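Local coordinates for protein SPCU (Pseudomonas aeruginosa, PDB 4AKX) that probably serves as the type III secretion chaperone of the phospholipase toxin ExoU, with which it forms a complex, at residues 41-47 with 83-89. Residues are numbered along the deposited sequence; the frame is centred on the assembly and turned at random.
Sequences LFVVELG and RLVLWAE
Leu41 pairs with Glu89, but its CD2 methyl reaches obliquely to the benzo ring of Trp87, 3.6 Å from CE3. Its CG stands anti to the backbone N (chi1 -153°), which carries that methyl across to the neighbouring strand. At Phe42 the antiparallel pair with Ala88 is hydrogen-bonded: Ala88 N donates to Phe42 O at 2.8 Å, while the return bond from Phe42 N is weak. Val43 faces Trp87 in a non-hydrogen-bonded pair; its CG2 rests on the Trp87 CB, and its CG1 meets CG1 of Val85. Val44 and Leu86 exchange two backbone hydrogen bonds, the shorter running 2.7 Å from Val44 N to Leu86 O. Glu45, on the same face as Val43, bends at chi2 (-104°) and passes its CG across the Arg83 CD. Glu45 OE2 then reaches Arg83 NH1 at 3.2 Å, a salt bridge with a weak hydrogen bond, the carboxylate and guanidinium planes turned 65° apart; NH2 of this arginine pairs with Glu609 of the ExoU chain. Leu46 brings its CD1 to 3.7 Å from Leu86 CD1. Leu46 N donates to Leu84 O, and Gly47 O closes the run by accepting a hydrogen bond from Leu84 N at 2.9 Å. These are central strands of the antiparallel sheet, with strand 31-35 beyond 41-47 and strand 75-78 beyond 83-89. Helix 97-118 packs on the face of Phe42, Val44 and Ala88, whereas the Val43 and Trp87 face meets ExoU and the second SpcU subunit, whose Asn65 O takes the Trp87 NE1 bond.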
loop_
_atom_site.group_PDB
_atom_site.type_symbol
_atom_site.label_atom_id
_atom_site.label_comp_id
_atom_site.label_asym_id
_atom_site.label_seq_id
_atom_site.Cartn_x
_atom_site.Cartn_y
_atom_site.Cartn_z
ATOM N N LEU A 41 15.372 -10.209 10.308
ATOM C CA LEU A 41 14.439 -9.511 9.475
ATOM C C LEU A 41 15.219 -8.834 8.358
ATOM O O LEU A 41 15.979 -7.898 8.642
ATOM C CB LEU A 41 13.780 -8.432 10.317
ATOM C CG LEU A 41 12.380 -7.890 10.025
ATOM C CD1 LEU A 41 12.138 -6.613 10.810
ATOM C CD2 LEU A 41 12.198 -7.618 8.569
ATOM N N PHE A 42 15.062 -9.292 7.101
ATOM C CA PHE A 42 15.730 -8.599 5.978
ATOM C C PHE A 42 14.801 -7.541 5.455
ATOM O O PHE A 42 13.598 -7.772 5.385
ATOM C CB PHE A 42 16.148 -9.526 4.820
ATOM C CG PHE A 42 16.991 -10.707 5.239
ATOM C CD1 PHE A 42 17.671 -10.717 6.449
ATOM C CD2 PHE A 42 17.111 -11.814 4.402
ATOM C CE1 PHE A 42 18.407 -11.813 6.838
ATOM C CE2 PHE A 42 17.859 -12.904 4.791
ATOM C CZ PHE A 42 18.499 -12.899 6.013
ATOM N N VAL A 43 15.377 -6.416 5.034
ATOM C CA VAL A 43 14.630 -5.227 4.662
ATOM C C VAL A 43 15.394 -4.479 3.577
ATOM O O VAL A 43 16.616 -4.369 3.621
ATOM C CB VAL A 43 14.542 -4.239 5.846
ATOM C CG1 VAL A 43 13.942 -2.922 5.402
ATOM C CG2 VAL A 43 13.759 -4.825 6.999
ATOM N N VAL A 44 14.671 -3.910 2.632
ATOM C CA VAL A 44 15.280 -3.085 1.612
ATOM C C VAL A 44 14.496 -1.768 1.512
ATOM O O VAL A 44 13.274 -1.733 1.651
ATOM C CB VAL A 44 15.376 -3.852 0.284
ATOM C CG1 VAL A 44 15.543 -2.916 -0.894
ATOM C CG2 VAL A 44 16.547 -4.797 0.357
ATOM N N GLU A 45 15.222 -0.683 1.352
ATOM C CA GLU A 45 14.667 0.627 1.479
ATOM C C GLU A 45 14.399 1.134 0.066
ATOM O O GLU A 45 15.190 0.903 -0.841
ATOM C CB GLU A 45 15.673 1.514 2.215
ATOM C CG GLU A 45 15.263 2.973 2.362
ATOM C CD GLU A 45 15.982 3.938 1.406
ATOM O OE1 GLU A 45 17.059 3.603 0.863
ATOM O OE2 GLU A 45 15.474 5.063 1.215
ATOM N N LEU A 46 13.277 1.813 -0.124
ATOM C CA LEU A 46 12.951 2.372 -1.412
ATOM C C LEU A 46 12.762 3.891 -1.415
ATOM O O LEU A 46 12.276 4.438 -2.393
ATOM C CB LEU A 46 11.710 1.689 -1.962
ATOM C CG LEU A 46 11.918 0.299 -2.588
ATOM C CD1 LEU A 46 10.597 -0.435 -2.786
ATOM C CD2 LEU A 46 12.660 0.406 -3.920
ATOM N N GLY A 47 13.155 4.580 -0.342
ATOM C CA GLY A 47 12.819 6.012 -0.180
ATOM C C GLY A 47 11.464 6.352 0.467
ATOM O O GLY A 47 10.575 5.503 0.613
ATOM N N ARG A 83 8.803 5.709 5.279
ATOM C CA ARG A 83 9.793 5.189 4.351
ATOM C C ARG A 83 9.316 3.881 3.824
ATOM O O ARG A 83 8.960 2.984 4.602
ATOM C CB ARG A 83 11.124 4.987 5.041
ATOM C CG ARG A 83 12.273 4.742 4.065
ATOM C CD ARG A 83 13.614 4.594 4.788
ATOM N NE ARG A 83 13.960 5.804 5.492
ATOM C CZ ARG A 83 14.331 6.907 4.875
ATOM N NH1 ARG A 83 14.396 6.920 3.553
ATOM N NH2 ARG A 83 14.630 7.993 5.570
ATOM N N LEU A 84 9.294 3.784 2.492
ATOM C CA LEU A 84 8.732 2.627 1.776
ATOM C C LEU A 84 9.725 1.477 1.722
ATOM O O LEU A 84 10.871 1.646 1.312
ATOM C CB LEU A 84 8.316 3.022 0.372
ATOM C CG LEU A 84 7.038 2.306 -0.028
ATOM C CD1 LEU A 84 6.566 2.908 -1.327
ATOM C CD2 LEU A 84 7.292 0.828 -0.215
ATOM N N VAL A 85 9.285 0.312 2.162
ATOM C CA VAL A 85 10.194 -0.738 2.565
ATOM C C VAL A 85 9.704 -2.074 2.032
ATOM O O VAL A 85 8.492 -2.329 1.983
ATOM C CB VAL A 85 10.284 -0.809 4.100
ATOM C CG1 VAL A 85 10.887 -2.124 4.534
ATOM C CG2 VAL A 85 11.092 0.345 4.645
ATOM N N LEU A 86 10.631 -2.904 1.581
ATOM C CA LEU A 86 10.303 -4.245 1.246
ATOM C C LEU A 86 10.959 -5.020 2.316
ATOM O O LEU A 86 12.074 -4.711 2.672
ATOM C CB LEU A 86 10.937 -4.613 -0.062
ATOM C CG LEU A 86 10.244 -4.079 -1.293
ATOM C CD1 LEU A 86 11.186 -4.089 -2.494
ATOM C CD2 LEU A 86 9.029 -4.920 -1.588
ATOM N N TRP A 87 10.294 -6.027 2.851
ATOM C CA TRP A 87 10.934 -6.827 3.882
ATOM C C TRP A 87 10.491 -8.224 3.842
ATOM O O TRP A 87 9.456 -8.518 3.259
ATOM C CB TRP A 87 10.670 -6.262 5.268
ATOM C CG TRP A 87 9.222 -6.295 5.689
ATOM C CD1 TRP A 87 8.235 -5.359 5.381
ATOM C CD2 TRP A 87 8.563 -7.263 6.533
ATOM N NE1 TRP A 87 7.036 -5.688 5.971
ATOM C CE2 TRP A 87 7.162 -6.805 6.677
ATOM C CE3 TRP A 87 8.951 -8.420 7.165
ATOM C CZ2 TRP A 87 6.231 -7.502 7.416
ATOM C CZ3 TRP A 87 7.983 -9.132 7.927
ATOM C CH2 TRP A 87 6.660 -8.682 8.036
ATOM N N ALA A 88 11.297 -9.105 4.433
ATOM C CA ALA A 88 10.917 -10.501 4.656
ATOM C C ALA A 88 11.463 -10.883 5.978
ATOM O O ALA A 88 12.259 -10.152 6.546
ATOM C CB ALA A 88 11.496 -11.414 3.580
ATOM N N GLU A 89 11.109 -12.069 6.426
ATOM C CA GLU A 89 11.394 -12.497 7.770
ATOM C C GLU A 89 12.006 -13.866 7.689
ATOM O O GLU A 89 11.357 -14.826 7.284
ATOM C CB GLU A 89 10.083 -12.545 8.559
ATOM C CG GLU A 89 10.109 -13.378 9.820
ATOM C CD GLU A 89 11.132 -12.882 10.823
ATOM O OE1 GLU A 89 12.027 -12.111 10.403
ATOM O OE2 GLU A 89 11.043 -13.260 12.023
#